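Local coordinates for attaching and effacing protein, pathogenesis factor (Escherichia coli, PDB 4E9L) that acts as a surface adhesin of the intimin/invasin family, this piece being a row of immunoglobulin-like domains, probably from its extracellular part, at residues V187-L192 against A218-G223; T329-D334 against P379-Q384. One frame throughout, in Å; residues are numbered along the deposited sequence.

Contact 1 of 2, residues V187-L192 against A218-G223; sequences VVADAL and AKDAHG
Asp220 reaches across to the segment 187-192, which leaves strand 183-187 and leads to the next domain, and takes the backbone N-H of Asp190. The bond runs from Asp190 N to Asp220 OD2, 2.8 Å long and close to straight at 162°. OD2 accepts through its anti lone pair, the one turned away from OD1. The carboxylate gets there because CG sits between the backbone N and the carbonyl carbon of its own residue (chi1 75°). Asp220 OD2 also lies against Ala189, 3.5 Å from Ala189 CB. The other oxygen serves its own loop. OD1 accepts a weak bond from His222 N and a further one from Asn224 N, so a single carboxylate ties the linker to the turn. That turn is a type I beta turn from Asp220 to Gly223, closed by Gly223 N on Asp220 O.

Leu192 meets Ala218 at the far end of the contact. Leu192 CD1 is 4.2 Å from Ala218 CB, a loose apolar touch made by one branch. Between the two ends, Ala191 O faces the backbone of the turn. Asp220 CA makes a CA-H...O contact with it, and one water bridges it to Ala221 N.

Asp190 turns its own carboxylate back on the linker, where Asp190 OD1 accepts from Ala191 N at 2.8 Å. Asp190 OD2 lies near the edge of the His222 ring, 4.4 Å from His222 CE1. Asp190 OD2 and Asp220 OD2 are 5.7 Å apart, so the two like charges do not meet.

Asp220 also touches Val105, and His222 touches Thr162, both on loops of the preceding domain. The arrangement is that of an interdomain junction in a chain of immunoglobulin-like domains, with a turn of one domain held against the linker that leads into it.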
loop_
_atom_site.group_PDB
_atom_site.type_symbol
_atom_site.label_atom_id
_atom_site.label_comp_id
_atom_site.label_asym_id
_atom_site.label_seq_id
_atom_site.Cartn_x
_atom_site.Cartn_y
_atom_site.Cartn_z
ATOM N N VAL A 187 1.572 23.587 -11.464
ATOM C CA VAL A 187 1.850 24.192 -10.165
ATOM C C VAL A 187 2.063 22.967 -9.251
ATOM O O VAL A 187 1.183 22.114 -9.157
ATOM C CB VAL A 187 0.723 25.132 -9.678
ATOM C CG1 VAL A 187 1.051 25.701 -8.300
ATOM C CG2 VAL A 187 0.470 26.254 -10.687
ATOM N N VAL A 188 3.264 22.837 -8.679
ATOM C CA VAL A 188 3.638 21.664 -7.886
ATOM C C VAL A 188 3.261 21.789 -6.415
ATOM O O VAL A 188 3.176 22.892 -5.873
ATOM C CB VAL A 188 5.124 21.217 -8.074
ATOM C CG1 VAL A 188 5.416 20.884 -9.533
ATOM C CG2 VAL A 188 6.121 22.234 -7.516
ATOM N N ALA A 189 3.067 20.653 -5.774
ATOM C CA ALA A 189 2.774 20.588 -4.340
ATOM C C ALA A 189 4.009 21.091 -3.539
ATOM O O ALA A 189 5.131 21.113 -4.055
ATOM C CB ALA A 189 2.446 19.147 -3.954
ATOM N N ASP A 190 3.796 21.525 -2.299
ATOM C CA ASP A 190 4.896 21.967 -1.451
ATOM C C ASP A 190 5.662 20.728 -0.887
ATOM O O ASP A 190 5.430 19.590 -1.343
ATOM C CB ASP A 190 4.346 22.887 -0.334
ATOM C CG ASP A 190 5.308 23.967 0.148
ATOM O OD1 ASP A 190 6.547 23.757 0.058
ATOM O OD2 ASP A 190 4.832 24.977 0.685
ATOM N N ALA A 191 6.574 20.940 0.072
ATOM C CA ALA A 191 7.349 19.840 0.665
ATOM C C ALA A 191 6.439 18.758 1.262
ATOM O O ALA A 191 5.333 19.053 1.731
ATOM C CB ALA A 191 8.293 20.368 1.742
ATOM N N LEU A 192 6.922 17.506 1.255
ATOM C CA LEU A 192 6.161 16.410 1.828
ATOM C C LEU A 192 5.868 16.700 3.307
ATOM O O LEU A 192 6.774 17.055 4.067
ATOM C CB LEU A 192 6.935 15.090 1.650
ATOM C CG LEU A 192 6.159 13.807 2.028
ATOM C CD1 LEU A 192 6.671 12.606 1.249
ATOM C CD2 LEU A 192 6.235 13.536 3.512
ATOM N N ALA A 218 1.135 10.127 -0.264
ATOM C CA ALA A 218 2.044 11.221 0.075
ATOM C C ALA A 218 1.383 12.543 -0.244
ATOM O O ALA A 218 0.861 12.729 -1.351
ATOM C CB ALA A 218 3.339 11.087 -0.715
ATOM N N LYS A 219 1.417 13.455 0.714
ATOM C CA LYS A 219 0.790 14.768 0.544
ATOM C C LYS A 219 1.619 15.891 1.157
ATOM O O LYS A 219 2.372 15.653 2.105
ATOM C CB LYS A 219 -0.582 14.765 1.254
ATOM C CG LYS A 219 -1.666 13.957 0.569
ATOM C CD LYS A 219 -2.859 13.853 1.510
ATOM C CE LYS A 219 -4.182 13.646 0.812
ATOM N NZ LYS A 219 -4.199 12.462 -0.074
ATOM N N ASP A 220 1.388 17.129 0.677
ATOM C CA ASP A 220 1.962 18.348 1.247
ATOM C C ASP A 220 1.016 18.852 2.390
ATOM O O ASP A 220 -0.029 18.237 2.641
ATOM C CB ASP A 220 2.219 19.412 0.140
ATOM C CG ASP A 220 1.007 20.156 -0.410
ATOM O OD1 ASP A 220 -0.128 19.919 0.088
ATOM O OD2 ASP A 220 1.194 21.017 -1.310
ATOM N N ALA A 221 1.370 19.948 3.073
ATOM C CA ALA A 221 0.576 20.498 4.190
ATOM C C ALA A 221 -0.881 20.870 3.832
ATOM O O ALA A 221 -1.746 20.840 4.709
ATOM C CB ALA A 221 1.294 21.695 4.807
ATOM N N HIS A 222 -1.150 21.202 2.547
ATOM C CA HIS A 222 -2.486 21.575 2.072
ATOM C C HIS A 222 -3.289 20.367 1.606
ATOM O O HIS A 222 -4.442 20.506 1.197
ATOM C CB HIS A 222 -2.373 22.599 0.911
ATOM C CG HIS A 222 -1.427 23.718 1.207
ATOM N ND1 HIS A 222 -0.184 23.783 0.607
ATOM C CD2 HIS A 222 -1.529 24.720 2.109
ATOM C CE1 HIS A 222 0.405 24.853 1.118
ATOM N NE2 HIS A 222 -0.369 25.457 2.015
ATOM N N GLY A 223 -2.675 19.200 1.635
ATOM C CA GLY A 223 -3.336 17.990 1.166
ATOM C C GLY A 223 -3.170 17.738 -0.320
ATOM O O GLY A 223 -3.872 16.891 -0.865
HETATM O O HOH W 1 3.996 21.094 2.760
#

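Contact 2 of 2, residues T329-D334 against P379-Q384; sequences TGLKPD and PRVNGQ
Asp334 meets the end of strand 373-381 with its backbone, at Arg380, and the turn that follows with its side chain, at Gly383. Asp334 N donates to Arg380 O at 2.8 Å, with the donor tilted 33° from the carbonyl plane. Its CG lies anti to the carbonyl carbon (chi1 -53°), which carries the carboxylate over to the turn. There Asp334 OD2 accepts from Gly383 N at 3.0 Å and is met nearly along its C-O axis. OD1 takes a water that also links Lys332 O and Asn382 N. A second water joins Asp334 O to Arg380 N.

Leu331 and Val381 form the apolar half. Leu331 has CG anti to its backbone N (chi1 176°). Leu331 CD2 packs on Val381 CG1 at 3.7 Å, the side chains crossing at a slant. Both methyls lie against the Asn382 amide, Leu331 CD1 the closer at 3.7 Å from Asn382 ND2. The other methyl of Val381, CG2, rests on Pro333 CB at 3.9 Å. Val381 thus touches both residues, one with each branch. Arg380 lays its CB beside Asp334, then bends at chi2 and leads its end away, where NE bonds to Asn385 OD1.

The turn is a type I' beta turn, Val381 to Gln384, which joins strand 373-381 to strand 384-385 as a tight hairpin. The loop 329-334 comes down beside it on its way from strand 313-319 to strand 337-339, which pairs with strand 373-381. Behind the apolar half, Pro333 and Val381 both pack on Phe318 of strand 313-319.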
loop_
_atom_site.group_PDB
_atom_site.type_symbol
_atom_site.label_atom_id
_atom_site.label_comp_id
_atom_site.label_asym_id
_atom_site.label_seq_id
_atom_site.Cartn_x
_atom_site.Cartn_y
_atom_site.Cartn_z
ATOM N N THR A 329 -0.128 -21.326 16.442
ATOM C CA THR A 329 -1.153 -21.073 17.461
ATOM C C THR A 329 -2.469 -20.519 16.872
ATOM O O THR A 329 -2.450 -19.908 15.811
ATOM C CB THR A 329 -0.529 -20.192 18.581
ATOM O OG1 THR A 329 -1.331 -20.224 19.750
ATOM C CG2 THR A 329 -0.272 -18.747 18.151
ATOM N N GLY A 330 -3.576 -20.741 17.586
ATOM C CA GLY A 330 -4.908 -20.252 17.234
ATOM C C GLY A 330 -5.509 -20.851 15.982
ATOM O O GLY A 330 -6.403 -20.252 15.372
ATOM N N LEU A 331 -5.060 -22.056 15.608
ATOM C CA LEU A 331 -5.518 -22.712 14.398
ATOM C C LEU A 331 -5.999 -24.123 14.691
ATOM O O LEU A 331 -5.194 -25.074 14.804
ATOM C CB LEU A 331 -4.408 -22.667 13.329
ATOM C CG LEU A 331 -4.644 -23.391 12.015
ATOM C CD1 LEU A 331 -5.813 -22.784 11.232
ATOM C CD2 LEU A 331 -3.370 -23.415 11.181
ATOM N N LYS A 332 -7.320 -24.243 14.839
ATOM C CA LYS A 332 -7.978 -25.513 15.111
ATOM C C LYS A 332 -7.920 -26.563 13.977
ATOM O O LYS A 332 -8.468 -26.366 12.880
ATOM C CB LYS A 332 -9.409 -25.316 15.646
ATOM C CG LYS A 332 -9.688 -26.128 16.917
ATOM C CD LYS A 332 -8.931 -25.620 18.159
ATOM C CE LYS A 332 -9.674 -24.545 18.925
ATOM N NZ LYS A 332 -10.932 -25.055 19.540
ATOM N N PRO A 333 -7.337 -27.731 14.285
ATOM C CA PRO A 333 -7.282 -28.816 13.289
ATOM C C PRO A 333 -8.660 -29.372 12.941
ATOM O O PRO A 333 -9.630 -29.153 13.673
ATOM C CB PRO A 333 -6.406 -29.873 13.975
ATOM C CG PRO A 333 -5.670 -29.113 15.075
ATOM C CD PRO A 333 -6.668 -28.128 15.541
ATOM N N ASP A 334 -8.751 -30.075 11.798
ATOM C CA ASP A 334 -9.978 -30.716 11.341
ATOM C C ASP A 334 -10.040 -32.111 12.012
ATOM O O ASP A 334 -9.134 -32.486 12.774
ATOM C CB ASP A 334 -9.921 -30.915 9.797
ATOM C CG ASP A 334 -9.609 -29.678 8.963
ATOM O OD1 ASP A 334 -10.114 -28.594 9.301
ATOM O OD2 ASP A 334 -8.907 -29.816 7.926
ATOM N N PRO A 379 -3.691 -36.620 11.052
ATOM C CA PRO A 379 -4.274 -35.327 11.424
ATOM C C PRO A 379 -4.396 -34.443 10.177
ATOM O O PRO A 379 -3.616 -34.577 9.210
ATOM C CB PRO A 379 -3.272 -34.751 12.424
ATOM C CG PRO A 379 -1.977 -35.354 12.043
ATOM C CD PRO A 379 -2.313 -36.749 11.577
ATOM N N ARG A 380 -5.383 -33.560 10.207
ATOM C CA ARG A 380 -5.686 -32.654 9.110
ATOM C C ARG A 380 -5.795 -31.231 9.621
ATOM O O ARG A 380 -6.412 -30.984 10.671
ATOM C CB ARG A 380 -7.020 -33.072 8.440
ATOM C CG ARG A 380 -6.913 -34.301 7.555
ATOM C CD ARG A 380 -6.476 -33.856 6.177
ATOM N NE ARG A 380 -6.181 -34.979 5.295
ATOM C CZ ARG A 380 -7.000 -35.415 4.347
ATOM N NH1 ARG A 380 -8.177 -34.830 4.156
ATOM N NH2 ARG A 380 -6.650 -36.444 3.584
ATOM N N VAL A 381 -5.222 -30.291 8.858
ATOM C CA VAL A 381 -5.263 -28.856 9.182
ATOM C C VAL A 381 -5.526 -28.144 7.847
ATOM O O VAL A 381 -4.750 -28.318 6.907
ATOM C CB VAL A 381 -3.953 -28.356 9.876
ATOM C CG1 VAL A 381 -3.959 -26.842 10.033
ATOM C CG2 VAL A 381 -3.743 -29.013 11.236
ATOM N N ASN A 382 -6.624 -27.385 7.756
ATOM C CA ASN A 382 -7.025 -26.660 6.530
ATOM C C ASN A 382 -7.049 -27.580 5.296
ATOM O O ASN A 382 -6.493 -27.244 4.248
ATOM C CB ASN A 382 -6.151 -25.397 6.307
ATOM C CG ASN A 382 -6.327 -24.309 7.352
ATOM O OD1 ASN A 382 -7.417 -24.098 7.916
ATOM N ND2 ASN A 382 -5.256 -23.564 7.609
ATOM N N GLY A 383 -7.642 -28.764 5.473
ATOM C CA GLY A 383 -7.763 -29.793 4.454
ATOM C C GLY A 383 -6.480 -30.489 4.035
ATOM O O GLY A 383 -6.496 -31.243 3.062
ATOM N N GLN A 384 -5.364 -30.275 4.747
ATOM C CA GLN A 384 -4.090 -30.899 4.364
ATOM C C GLN A 384 -3.570 -31.861 5.436
ATOM O O GLN A 384 -3.785 -31.601 6.623
ATOM C CB GLN A 384 -3.013 -29.809 4.132
ATOM C CG GLN A 384 -3.328 -28.796 3.020
ATOM C CD GLN A 384 -3.264 -29.406 1.642
ATOM O OE1 GLN A 384 -4.291 -29.632 0.996
ATOM N NE2 GLN A 384 -2.058 -29.700 1.168
HETATM O O HOH W 2 -8.041 -26.807 10.171
HETATM O O HOH W 3 -6.715 -33.545 12.784
#

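Overall arrangement
Both segments of contact 1 precede those of contact 2 along the chain. Their centres lie 49 Å apart, with nearest atoms about 34 Å apart, and the centre of the chain falls between them. They share no strand or sheet. Contact 1 lies at the junction of two successive domains, between the loop that follows strand 183-187, the last of one domain, and the loop after strand 211-217 of the next. Contact 2 lies wholly within a later domain. One therefore concerns how domains are strung together; the other is packing inside one domain, between a loop and the end of a hairpin. This is consistent with an elongated, multidomain adhesin.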